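PDB 4DG8: PA1221 from Pseudomonas aeruginosa, which belongs to the ANL superfamily of AMP-binding enzymes, binds adenosine monophosphate and also carries a phosphopantetheine attachment region. Local coordinates for residues P27-R32 with A187-L192; A181-H186 with L370-R375. All blocks are in the same frame, centred on the assembly; numbering follows the deposited sequence.

Interaction 1: P27-R32 with A187-L192; sequences PTVVAR and AGITRL
Thr190, with 84 Å² of its surface buried by 27-32, meets Pro27 through a hydrogen bond: its hydroxyl OG1 donates to Pro27 O over 2.7 Å. The hydroxyl approaches in the carbonyl plane, with a C=O...donor angle of 151°. A chi1 of 60° sets OG1 between the backbone N and the carbonyl carbon of Thr190 and turns the methyl CG2 toward the chain just beyond Pro27. That methyl lies 3.6 Å from Thr28 O and 3.7 Å from Val29 N, and its apolar contact is with Val29 CG2, 4.1 Å from Thr190 CG2. The Pro27 ring slides past Thr190 in the opposite direction, with CD 3.4 Å from Thr190 OG1.

Val29 adds 58 Å², its side chain touching Ile189 through CG2. This methyl comes within 3.8 Å of Ile189 CB and also touches CG2 and CD1 of that isoleucine, the two side chains meeting at a slant. CG2, anti to the carbonyl carbon and beside the backbone N of Val29, is the methyl that reaches Ile189. Thr28 caps the start of the helix, its OG1 accepting from Ala31 N at 3.0 Å with an angle of 162° at the hydrogen.

The contact therefore joins the first turn of helix 29-39 to helix 186-193. Trp223 of helix 217-226 packs on both Val29 and Ile189, Leu98 of helix 88-99 reaches Val29, and Ala167 and Tyr168 of strand 166-172 lie against Ile189.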
loop_
_atom_site.group_PDB
_atom_site.type_symbol
_atom_site.label_atom_id
_atom_site.label_comp_id
_atom_site.label_asym_id
_atom_site.label_seq_id
_atom_site.Cartn_x
_atom_site.Cartn_y
_atom_site.Cartn_z
ATOM N N PRO A 27 -6.677 -5.967 19.112
ATOM C CA PRO A 27 -5.559 -5.637 20.004
ATOM C C PRO A 27 -4.638 -4.623 19.329
ATOM O O PRO A 27 -4.693 -4.469 18.100
ATOM C CB PRO A 27 -4.858 -6.989 20.186
ATOM C CG PRO A 27 -5.036 -7.650 18.790
ATOM C CD PRO A 27 -6.422 -7.190 18.320
ATOM N N THR A 28 -3.819 -3.918 20.106
ATOM C CA THR A 28 -2.795 -3.075 19.490
ATOM C C THR A 28 -1.778 -3.983 18.776
ATOM O O THR A 28 -1.708 -5.186 19.046
ATOM C CB THR A 28 -2.067 -2.199 20.525
ATOM O OG1 THR A 28 -1.213 -3.030 21.321
ATOM C CG2 THR A 28 -3.069 -1.435 21.435
ATOM N N VAL A 29 -1.014 -3.426 17.839
ATOM C CA VAL A 29 0.021 -4.216 17.174
ATOM C C VAL A 29 1.053 -4.721 18.191
ATOM O O VAL A 29 1.569 -5.819 18.068
ATOM C CB VAL A 29 0.756 -3.405 16.094
ATOM C CG1 VAL A 29 1.913 -4.198 15.540
ATOM C CG2 VAL A 29 -0.202 -3.006 14.978
ATOM N N VAL A 30 1.353 -3.904 19.196
ATOM C CA VAL A 30 2.420 -4.246 20.118
ATOM C C VAL A 30 1.969 -5.314 21.118
ATOM O O VAL A 30 2.759 -6.165 21.505
ATOM C CB VAL A 30 2.979 -3.022 20.849
ATOM C CG1 VAL A 30 3.616 -2.034 19.848
ATOM C CG2 VAL A 30 1.897 -2.363 21.644
ATOM N N ALA A 31 0.701 -5.285 21.521
ATOM C CA ALA A 31 0.189 -6.361 22.365
ATOM C C ALA A 31 0.223 -7.721 21.628
ATOM O O ALA A 31 0.692 -8.719 22.168
ATOM C CB ALA A 31 -1.220 -6.029 22.874
ATOM N N ARG A 32 -0.232 -7.745 20.378
ATOM C CA ARG A 32 -0.255 -8.997 19.631
ATOM C C ARG A 32 1.164 -9.490 19.345
ATOM O O ARG A 32 1.491 -10.676 19.559
ATOM C CB ARG A 32 -1.035 -8.829 18.337
ATOM C CG ARG A 32 -1.000 -10.048 17.431
ATOM C CD ARG A 32 -1.736 -11.227 18.021
ATOM N NE ARG A 32 -1.590 -12.382 17.137
ATOM C CZ ARG A 32 -2.212 -13.547 17.293
ATOM N NH1 ARG A 32 -3.036 -13.737 18.321
ATOM N NH2 ARG A 32 -1.995 -14.533 16.421
ATOM N N ALA A 187 -5.591 -0.894 15.231
ATOM C CA ALA A 187 -6.725 -1.765 14.919
ATOM C C ALA A 187 -6.848 -2.121 13.445
ATOM O O ALA A 187 -7.226 -3.239 13.119
ATOM C CB ALA A 187 -8.035 -1.153 15.410
ATOM N N GLY A 188 -6.571 -1.175 12.552
ATOM C CA GLY A 188 -6.689 -1.445 11.127
ATOM C C GLY A 188 -5.726 -2.556 10.740
ATOM O O GLY A 188 -6.045 -3.464 9.939
ATOM N N ILE A 189 -4.545 -2.507 11.352
ATOM C CA ILE A 189 -3.522 -3.526 11.119
ATOM C C ILE A 189 -3.852 -4.889 11.719
ATOM O O ILE A 189 -3.722 -5.917 11.025
ATOM C CB ILE A 189 -2.147 -3.086 11.672
ATOM C CG1 ILE A 189 -1.690 -1.799 10.981
ATOM C CG2 ILE A 189 -1.132 -4.192 11.441
ATOM C CD1 ILE A 189 -0.370 -1.255 11.511
ATOM N N THR A 190 -4.245 -4.918 13.001
ATOM C CA THR A 190 -4.515 -6.208 13.645
ATOM C C THR A 190 -5.802 -6.835 13.083
ATOM O O THR A 190 -5.885 -8.054 12.959
ATOM C CB THR A 190 -4.554 -6.145 15.206
ATOM O OG1 THR A 190 -5.585 -5.253 15.628
ATOM C CG2 THR A 190 -3.199 -5.670 15.777
ATOM N N ARG A 191 -6.780 -6.011 12.701
ATOM C CA ARG A 191 -7.988 -6.537 12.057
ATOM C C ARG A 191 -7.616 -7.105 10.691
ATOM O O ARG A 191 -8.126 -8.158 10.302
ATOM C CB ARG A 191 -9.126 -5.503 11.961
ATOM C CG ARG A 191 -9.072 -4.534 10.737
ATOM C CD ARG A 191 -9.622 -5.247 9.492
ATOM N NE ARG A 191 -10.147 -4.367 8.445
ATOM C CZ ARG A 191 -9.393 -3.683 7.582
ATOM N NH1 ARG A 191 -8.063 -3.724 7.658
ATOM N NH2 ARG A 191 -9.966 -2.931 6.654
ATOM N N LEU A 192 -6.712 -6.430 9.982
ATOM C CA LEU A 192 -6.256 -6.948 8.697
ATOM C C LEU A 192 -5.612 -8.333 8.836
ATOM O O LEU A 192 -5.862 -9.235 8.018
ATOM C CB LEU A 192 -5.242 -5.978 8.034
ATOM C CG LEU A 192 -4.572 -6.502 6.742
ATOM C CD1 LEU A 192 -5.619 -6.684 5.636
ATOM C CD2 LEU A 192 -3.423 -5.610 6.274
#

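Interaction 2: A181-H186 with L370-R375; sequences AIACTH and LAQGYR
Ala181 starts the antiparallel pairing with its carbonyl, which accepts from Arg375 N over 2.6 Å, the donor tilted 16° from the carbonyl plane. The same oxygen lies 3.0 Å from Tyr374 CA in a CA-H...O contact and sits near the plane of the Tyr374 ring, at its edge. Alongside, the CB atoms of Ala181 and Arg375 touch.

Ile182 forms a non-hydrogen-bonded pair with Tyr374, and their side chains lie side by side, pointing the same way. Ile182 CG1 meets Tyr374 CE1 at 3.6 Å, approaching the ring obliquely. A chi1 of -65° sets CG1 beside the backbone N, where it meets the ring, and CG2 anti to that N, where it packs 3.6 Å from Ala371 CB. The phenol OH of Tyr374 bonds to Glu313, which fixes the far end of the ring, and the Ile182 side chain is about 6 Å from the bound AMP.

Ala183 is gripped at both backbone polar atoms. Its N donates to Gly373 O at 3.0 Å, nearly straight at 173°, and its O accepts from Gln372 N at 2.9 Å. Beside it, Gln372 and Arg375 brace each other: Arg375 NH1 donates to Gln372 OE1 at 3.1 Å, coming in on a lone pair of OE1, which lies in the guanidinium plane. Next, Cys184 SG rests loosely on Ala371 CB, and at Thr185 direct pairing gives way to a water that accepts from Thr185 N and donates weakly to Leu370 O.

Strand 180-185 thus lies between 166-172 and the short, weakly bonded strand 373-374 at the edge of a mixed sheet; helix 378-384 and Tyr398 of strand 393-406 pack against Tyr374.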
loop_
_atom_site.group_PDB
_atom_site.type_symbol
_atom_site.label_atom_id
_atom_site.label_comp_id
_atom_site.label_asym_id
_atom_site.label_seq_id
_atom_site.Cartn_x
_atom_site.Cartn_y
_atom_site.Cartn_z
ATOM N N ALA A 181 -2.377 12.928 3.713
ATOM C CA ALA A 181 -1.831 11.951 4.651
ATOM C C ALA A 181 -2.924 11.107 5.294
ATOM O O ALA A 181 -3.763 11.631 6.016
ATOM C CB ALA A 181 -1.027 12.653 5.710
ATOM N N ILE A 182 -2.895 9.799 5.036
ATOM C CA ILE A 182 -3.863 8.877 5.624
ATOM C C ILE A 182 -3.324 8.247 6.901
ATOM O O ILE A 182 -2.333 7.533 6.867
ATOM C CB ILE A 182 -4.270 7.778 4.616
ATOM C CG1 ILE A 182 -5.005 8.405 3.428
ATOM C CG2 ILE A 182 -5.114 6.682 5.297
ATOM C CD1 ILE A 182 -5.127 7.473 2.191
ATOM N N ALA A 183 -3.959 8.528 8.037
ATOM C CA ALA A 183 -3.463 7.954 9.296
ATOM C C ALA A 183 -4.212 6.684 9.608
ATOM O O ALA A 183 -5.424 6.692 9.821
ATOM C CB ALA A 183 -3.546 8.947 10.459
ATOM N N CYS A 184 -3.471 5.586 9.607
ATOM C CA CYS A 184 -4.017 4.268 9.857
ATOM C C CYS A 184 -3.685 3.835 11.285
ATOM O O CYS A 184 -2.690 4.229 11.857
ATOM C CB CYS A 184 -3.508 3.256 8.836
ATOM S SG CYS A 184 -4.240 3.570 7.169
ATOM N N THR A 185 -4.544 2.998 11.832
ATOM C CA THR A 185 -4.668 2.792 13.258
ATOM C C THR A 185 -4.069 1.407 13.567
ATOM O O THR A 185 -3.936 0.588 12.667
ATOM C CB THR A 185 -6.172 2.861 13.537
ATOM O OG1 THR A 185 -6.460 3.725 14.638
ATOM C CG2 THR A 185 -6.768 1.500 13.687
ATOM N N HIS A 186 -3.610 1.181 14.795
ATOM C CA HIS A 186 -3.245 -0.169 15.245
ATOM C C HIS A 186 -4.336 -1.230 14.930
ATOM O O HIS A 186 -4.040 -2.331 14.425
ATOM C CB HIS A 186 -2.927 -0.172 16.753
ATOM C CG HIS A 186 -1.536 0.288 17.094
ATOM N ND1 HIS A 186 -0.582 -0.562 17.619
ATOM C CD2 HIS A 186 -0.952 1.513 17.021
ATOM C CE1 HIS A 186 0.539 0.114 17.832
ATOM N NE2 HIS A 186 0.346 1.372 17.463
ATOM N N LEU A 370 -11.152 1.444 9.051
ATOM C CA LEU A 370 -11.233 2.853 8.654
ATOM C C LEU A 370 -10.097 3.677 9.261
ATOM O O LEU A 370 -9.805 3.590 10.457
ATOM C CB LEU A 370 -12.596 3.489 9.007
ATOM C CG LEU A 370 -13.873 2.870 8.418
ATOM C CD1 LEU A 370 -15.104 3.654 8.840
ATOM C CD2 LEU A 370 -13.801 2.739 6.888
ATOM N N ALA A 371 -9.445 4.470 8.428
ATOM C CA ALA A 371 -8.368 5.313 8.918
ATOM C C ALA A 371 -8.972 6.370 9.836
ATOM O O ALA A 371 -10.178 6.636 9.789
ATOM C CB ALA A 371 -7.608 5.963 7.755
ATOM N N GLN A 372 -8.147 6.932 10.711
ATOM C CA GLN A 372 -8.587 8.049 11.534
ATOM C C GLN A 372 -9.033 9.188 10.619
ATOM O O GLN A 372 -10.001 9.903 10.918
ATOM C CB GLN A 372 -7.455 8.499 12.458
ATOM C CG GLN A 372 -7.785 9.728 13.296
ATOM C CD GLN A 372 -6.553 10.357 13.916
ATOM O OE1 GLN A 372 -5.760 11.014 13.233
ATOM N NE2 GLN A 372 -6.383 10.159 15.223
ATOM N N GLY A 373 -8.333 9.352 9.494
ATOM C CA GLY A 373 -8.704 10.368 8.522
ATOM C C GLY A 373 -7.498 10.898 7.772
ATOM O O GLY A 373 -6.435 10.276 7.790
ATOM N N TYR A 374 -7.647 12.046 7.123
ATOM C CA TYR A 374 -6.505 12.645 6.445
ATOM C C TYR A 374 -5.855 13.555 7.445
ATOM O O TYR A 374 -6.408 14.587 7.806
ATOM C CB TYR A 374 -6.941 13.433 5.219
ATOM C CG TYR A 374 -7.625 12.561 4.207
ATOM C CD1 TYR A 374 -6.902 11.617 3.474
ATOM C CD2 TYR A 374 -8.988 12.662 3.993
ATOM C CE1 TYR A 374 -7.528 10.794 2.556
ATOM C CE2 TYR A 374 -9.623 11.847 3.071
ATOM C CZ TYR A 374 -8.888 10.915 2.360
ATOM O OH TYR A 374 -9.520 10.112 1.443
ATOM N N ARG A 375 -4.667 13.161 7.883
ATOM C CA ARG A 375 -4.026 13.792 9.024
ATOM C C ARG A 375 -3.851 15.281 8.762
ATOM O O ARG A 375 -3.953 16.112 9.670
ATOM C CB ARG A 375 -2.675 13.119 9.284
ATOM C CG ARG A 375 -2.000 13.548 10.569
ATOM C CD ARG A 375 -2.671 12.922 11.804
ATOM N NE ARG A 375 -1.847 13.223 12.964
ATOM C CZ ARG A 375 -2.138 12.926 14.227
ATOM N NH1 ARG A 375 -3.261 12.279 14.538
ATOM N NH2 ARG A 375 -1.275 13.267 15.179
HETATM O O HOH W 1 -6.771 2.198 10.119
#

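Overall arrangement
From the N terminus, the chain enters helix 29-39 through 27-32 and runs 154 residues before 187-192 closes the loop of interaction 1. Just before that closure it passes through 181-186, which opens the loop of interaction 2, closed 183 residues later by 370-375. The segments alternate, so the loops cross. Strand 180-185 leads directly into helix 186-193, and the contacts, with centres 14 Å apart, meet at His186: its ND1 lies 2.9 Å from Val29 N, a probable hydrogen bond. Together they tie an N-terminal helix, a strand-helix unit and the edge of a seven-stranded mixed sheet, with interaction 2 nearer the bound AMP.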